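DNA translocase coupling protein (Clostridium perfringens, PDB 6O1W) probably binds ATP and DNA as the plasmid-encoded, FtsK/SpoIIIE-type coupling ATPase of conjugation, represented here by a fragment of the longer membrane protein. Local coordinates at residues I42-F47 and I84-A89; G300-S305 and T315-L320. One frame throughout, in Å; residues are numbered along the deposited sequence.

Contact 1: residues I42-F47 and I84-A89; sequences IDEITF and IIKSMA. With BGC (beta-D-glucopyranose), chain D.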
# COMPACT_ATOMS: atom_id res chain seq x y z
N ILE A 42 -15.73 -2.24 6.63
CA ILE A 42 -16.40 -0.95 6.78
C ILE A 42 -17.82 -1.19 6.29
O ILE A 42 -18.00 -1.74 5.19
CB ILE A 42 -15.71 0.19 5.96
CG1 ILE A 42 -14.26 0.42 6.42
CG2 ILE A 42 -16.53 1.50 6.05
CD1 ILE A 42 -13.37 1.20 5.34
N ASP A 43 -18.82 -0.79 7.11
CA ASP A 43 -20.25 -0.93 6.87
C ASP A 43 -20.91 0.38 6.49
O ASP A 43 -20.47 1.44 6.92
CB ASP A 43 -20.95 -1.47 8.15
CG ASP A 43 -20.35 -2.75 8.72
OD1 ASP A 43 -20.38 -3.78 8.02
OD2 ASP A 43 -19.84 -2.71 9.86
N GLU A 44 -21.98 0.31 5.71
CA GLU A 44 -22.80 1.44 5.32
C GLU A 44 -24.19 1.14 5.89
O GLU A 44 -24.84 0.17 5.47
CB GLU A 44 -22.83 1.61 3.79
CG GLU A 44 -23.54 2.86 3.31
CD GLU A 44 -23.99 2.80 1.86
OE1 GLU A 44 -24.96 2.06 1.57
OE2 GLU A 44 -23.38 3.50 1.02
N ILE A 45 -24.58 1.90 6.93
CA ILE A 45 -25.86 1.72 7.59
C ILE A 45 -26.75 2.89 7.24
O ILE A 45 -26.39 4.04 7.51
CB ILE A 45 -25.76 1.49 9.12
CG1 ILE A 45 -24.52 0.63 9.50
CG2 ILE A 45 -27.05 0.85 9.64
CD1 ILE A 45 -24.12 0.77 11.03
N THR A 46 -27.90 2.59 6.63
CA THR A 46 -28.83 3.62 6.20
C THR A 46 -30.06 3.58 7.07
O THR A 46 -30.69 2.53 7.20
CB THR A 46 -29.15 3.45 4.70
OG1 THR A 46 -27.92 3.37 3.99
CG2 THR A 46 -30.00 4.57 4.15
N PHE A 47 -30.41 4.74 7.64
CA PHE A 47 -31.58 4.90 8.50
C PHE A 47 -32.52 5.95 7.96
O PHE A 47 -32.10 6.98 7.44
CB PHE A 47 -31.17 5.29 9.94
CG PHE A 47 -30.52 4.19 10.75
CD1 PHE A 47 -31.27 3.14 11.28
CD2 PHE A 47 -29.16 4.23 11.04
CE1 PHE A 47 -30.68 2.15 12.06
CE2 PHE A 47 -28.57 3.25 11.82
CZ PHE A 47 -29.32 2.20 12.31
N ILE A 84 -26.89 8.25 6.49
CA ILE A 84 -25.99 7.19 6.06
C ILE A 84 -24.80 7.25 6.98
O ILE A 84 -24.14 8.30 7.07
CB ILE A 84 -25.56 7.40 4.57
CG1 ILE A 84 -26.79 7.40 3.62
CG2 ILE A 84 -24.48 6.36 4.17
CD1 ILE A 84 -26.54 7.82 2.17
N ILE A 85 -24.53 6.15 7.68
CA ILE A 85 -23.43 6.05 8.63
C ILE A 85 -22.39 5.11 8.03
O ILE A 85 -22.75 4.02 7.57
CB ILE A 85 -23.93 5.51 10.00
CG1 ILE A 85 -25.10 6.36 10.57
CG2 ILE A 85 -22.77 5.37 11.03
CD1 ILE A 85 -25.82 5.73 11.75
N LYS A 86 -21.11 5.55 8.03
CA LYS A 86 -19.98 4.72 7.64
C LYS A 86 -19.36 4.32 8.96
O LYS A 86 -19.07 5.17 9.80
CB LYS A 86 -19.00 5.49 6.72
CG LYS A 86 -19.57 5.92 5.34
CD LYS A 86 -20.28 4.81 4.50
CE LYS A 86 -19.46 3.55 4.23
NZ LYS A 86 -18.18 3.86 3.57
N SER A 87 -19.28 3.02 9.22
CA SER A 87 -18.76 2.55 10.51
C SER A 87 -18.00 1.24 10.43
O SER A 87 -18.05 0.58 9.41
CB SER A 87 -19.90 2.39 11.53
OG SER A 87 -20.87 1.46 11.07
N MSE A 88 -17.37 0.85 11.54
CA MSE A 88 -16.66 -0.41 11.71
C MSE A 88 -17.10 -0.98 13.04
O MSE A 88 -17.15 -0.24 14.02
CB MSE A 88 -15.13 -0.19 11.72
CG MSE A 88 -14.56 0.06 10.34
SE MSE A 88 -12.64 0.42 10.37
CE MSE A 88 -12.00 -1.31 11.05
N ALA A 89 -17.45 -2.28 13.07
CA ALA A 89 -17.88 -2.98 14.29
C ALA A 89 -16.75 -2.96 15.31
O ALA A 89 -15.58 -3.05 14.92
CB ALA A 89 -18.23 -4.42 13.94
C2 BGC D . -18.90 2.46 -0.36
C3 BGC D . -18.40 1.13 -0.90
C4 BGC D . -18.44 0.05 0.18
C5 BGC D . -19.82 -0.00 0.83
C6 BGC D . -19.89 -0.94 2.01
C1 BGC D . -20.26 2.30 0.31
O1 BGC D . -20.61 3.50 0.90
O2 BGC D . -19.03 3.42 -1.40
O3 BGC D . -17.06 1.27 -1.37
O4 BGC D . -18.09 -1.23 -0.35
O5 BGC D . -20.17 1.30 1.32
O6 BGC D . -19.11 -0.46 3.10
O HOH W 1 -17.46 -3.89 10.59

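Contact 2: residues G300-S305 and T315-L320; sequences GRFADS and TKAKDL. With BGC (beta-D-glucopyranose), chain D.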
# COMPACT_ATOMS: atom_id res chain seq x y z
N GLY A 300 -3.21 4.49 0.33
CA GLY A 300 -3.62 5.33 1.44
C GLY A 300 -4.97 5.94 1.13
O GLY A 300 -5.58 5.65 0.10
N ARG A 301 -5.45 6.77 2.03
CA ARG A 301 -6.74 7.43 1.88
C ARG A 301 -6.68 8.52 0.82
O ARG A 301 -5.78 9.34 0.85
CB ARG A 301 -7.16 8.02 3.24
CG ARG A 301 -8.56 8.63 3.17
CD ARG A 301 -9.08 9.04 4.53
NE ARG A 301 -10.46 9.52 4.42
CZ ARG A 301 -10.80 10.76 4.07
NH1 ARG A 301 -9.87 11.67 3.83
NH2 ARG A 301 -12.08 11.09 3.96
N PHE A 302 -7.61 8.51 -0.13
CA PHE A 302 -7.78 9.57 -1.13
C PHE A 302 -9.30 9.83 -1.17
O PHE A 302 -10.06 8.90 -1.44
CB PHE A 302 -7.30 9.13 -2.54
CG PHE A 302 -5.81 8.97 -2.70
CD1 PHE A 302 -4.98 10.08 -2.85
CD2 PHE A 302 -5.23 7.71 -2.70
CE1 PHE A 302 -3.60 9.93 -3.02
CE2 PHE A 302 -3.85 7.56 -2.89
CZ PHE A 302 -3.05 8.66 -3.05
N ALA A 303 -9.74 11.07 -0.89
CA ALA A 303 -11.16 11.44 -0.93
C ALA A 303 -11.73 11.39 -2.35
O ALA A 303 -12.91 11.13 -2.51
CB ALA A 303 -11.37 12.82 -0.32
N ASP A 304 -10.87 11.55 -3.37
CA ASP A 304 -11.24 11.50 -4.78
C ASP A 304 -11.34 10.05 -5.30
O ASP A 304 -10.37 9.29 -5.22
CB ASP A 304 -10.25 12.33 -5.62
CG ASP A 304 -10.59 12.50 -7.10
OD1 ASP A 304 -11.71 12.09 -7.51
OD2 ASP A 304 -9.74 13.05 -7.85
N SER A 305 -12.50 9.70 -5.87
CA SER A 305 -12.84 8.40 -6.45
C SER A 305 -11.91 7.97 -7.59
O SER A 305 -11.58 6.79 -7.67
CB SER A 305 -14.29 8.39 -6.95
OG SER A 305 -15.16 7.87 -5.97
N THR A 315 -13.17 2.18 -5.79
CA THR A 315 -13.22 3.48 -5.12
C THR A 315 -13.06 3.38 -3.59
O THR A 315 -13.38 4.34 -2.89
CB THR A 315 -14.60 4.13 -5.44
OG1 THR A 315 -15.61 3.34 -4.81
CG2 THR A 315 -14.87 4.26 -6.95
N LYS A 316 -12.57 2.25 -3.07
CA LYS A 316 -12.48 2.01 -1.62
C LYS A 316 -11.51 2.90 -0.83
O LYS A 316 -11.68 3.00 0.39
CB LYS A 316 -12.20 0.54 -1.30
CG LYS A 316 -13.23 -0.42 -1.87
CD LYS A 316 -12.77 -1.88 -1.64
CE LYS A 316 -13.50 -2.88 -2.49
NZ LYS A 316 -14.95 -2.90 -2.18
N ALA A 317 -10.50 3.53 -1.48
CA ALA A 317 -9.58 4.41 -0.72
C ALA A 317 -10.32 5.65 -0.14
O ALA A 317 -9.87 6.24 0.83
CB ALA A 317 -8.39 4.83 -1.58
N LYS A 318 -11.51 5.99 -0.68
CA LYS A 318 -12.30 7.12 -0.17
C LYS A 318 -13.02 6.78 1.16
O LYS A 318 -13.51 7.68 1.83
CB LYS A 318 -13.29 7.62 -1.26
CG LYS A 318 -14.63 6.87 -1.31
CD LYS A 318 -15.33 6.86 -2.67
CE LYS A 318 -16.62 6.04 -2.67
NZ LYS A 318 -16.42 4.59 -2.31
N ASP A 319 -13.13 5.48 1.51
CA ASP A 319 -13.86 4.98 2.68
C ASP A 319 -13.00 4.85 3.92
O ASP A 319 -13.54 4.61 5.01
CB ASP A 319 -14.42 3.57 2.40
CG ASP A 319 -15.16 3.38 1.10
OD1 ASP A 319 -15.81 4.33 0.64
OD2 ASP A 319 -15.10 2.25 0.55
N LEU A 320 -11.66 4.83 3.76
CA LEU A 320 -10.78 4.60 4.90
C LEU A 320 -10.99 5.61 6.04
O LEU A 320 -11.20 6.77 5.74
CB LEU A 320 -9.30 4.67 4.45
CG LEU A 320 -8.70 3.41 3.78
CD1 LEU A 320 -7.29 3.73 3.26
CD2 LEU A 320 -8.67 2.23 4.75
C2 BGC D . -18.90 2.46 -0.36
C3 BGC D . -18.40 1.13 -0.90
C4 BGC D . -18.44 0.05 0.18
C5 BGC D . -19.82 -0.00 0.83
C6 BGC D . -19.89 -0.94 2.01
C1 BGC D . -20.26 2.30 0.31
O1 BGC D . -20.61 3.50 0.90
O2 BGC D . -19.03 3.42 -1.40
O3 BGC D . -17.06 1.27 -1.37
O4 BGC D . -18.09 -1.23 -0.35
O5 BGC D . -20.17 1.30 1.32
O6 BGC D . -19.11 -0.46 3.10

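Contact 1: residues I42-F47 and I84-A89
Asp43 and Ile45 pair with Ser87 and Ile85 as hydrogen-bonded pairs of an antiparallel ladder, and four nearly straight backbone bonds hold 42-47 against 84-89. The shortest are Asp43 N to Ser87 O and Ile85 N to Ile45 O, both 2.8 Å. The tight side is the buried face carrying Asp43, Ile45, Ile85 and Ser87. There Ile85 CD1 meets the edge of the Phe47 ring, 3.7 Å from CE2, and Ile45 CD1 presses on Ser87 OG at 3.3 Å. With chi1 at 59°, that hydroxyl sits between its own N and carbonyl carbon; it is buried and has no polar partner in the model. A water accepts from Ala89 N and donates to Asp43 OD2 at 2.8 Å, joining the strands beyond the last backbone bond.

The other face is looser: Glu44, Thr46 and Ile84 are partly exposed, with Lys86 buried among them. Glu44 CG lies beside Ile84 CG2 at 3.7 Å, and its carboxylate runs on to the glucose, where OE2 accepts from BGC O1 at 2.8 Å. Ile42 O accepts from BGC O6 at 2.7 Å. The Lys86 chain, bent at chi2, chi3 and chi4, curls back over the ladder, bringing CE within 3.6 Å of Asp43 O.

These are the two central strands of a four-stranded antiparallel sheet, with 30-36 beyond 43-48 and 69-76 beyond 82-89; Tyr12 and Phe16 of helix 7-18 and Trp56 of helix 53-58 pack on Phe47.

Contact 2: residues G300-S305 and T315-L320
Ala317 O faces 300-305 and takes a weak hydrogen bond of 3.3 Å from Phe302 N, to which Arg301 CA adds a CA-H...O contact. The Ala317 methyl, CB, points at the other segment and rests 3.4 Å from Gly300 O, near the plane of the Phe302 ring at its edge. Arg301 is extended from CG to NE, which carries NE to Leu320 O for a weak, bent bond of 3.1 Å (132° at the hydrogen) at the guanidinium edge, in its plane.

Lys318 is where most of the polar bonding gathers. Its stem runs past 300-305, with CD 3.5 Å from Ser305 OG, before chi4 turns the ammonium away. NZ has four acceptors for three hydrogens, so at least one must be shared: Thr315 OG1 at 2.9 Å, BGC O2 at 3.0 Å, Asp319 OD1 at 3.0 Å in a salt bridge on the syn side of the carboxylate, and Thr315 O, poorly directed, 63° out of its carbonyl plane. Asp319 OD2 accepts from BGC O3 at 2.9 Å. The salt bridge probably helps hold both groups toward the ligand. Lys316 NZ is salt-bridged to Asp37, and its N is bonded to Asn314 OD1.

The two segments flank helix 305-312, the second carrying a 3-10 turn at 316-318; Asp304 is at the N-cap, its OD1 weakly bonded to Lys306 N, and Ser308 OG accepts from Ala317 N. Gly300 follows strand 296-299 and its backbone bonds to Ala135 beside the predicted Walker A loop, which Phe302 touches, while Leu320 packs on Leu328 and Gln337 of strands 326-331 and 334-340.

From the N terminus, contact 1 comes first: it brings 84-89 back to 42-47 across 36 intervening residues, which include helices 53-58 and 60-67 and strand 69-76. Only much later, beyond the Walker A region, does contact 2 close its short loop around helix 305-312, so the two follow in series and neither encloses the other. In space they meet. Ile42 CD1 packs 3.4 Å from Asp319 O, Lys86 NZ makes a long, weak ion pair with Asp319 OD1, and one glucose is held by both. Together they join the small N-terminal antiparallel sheet to the loops beside strands 296-299 and 326-331 of the large mixed sheet.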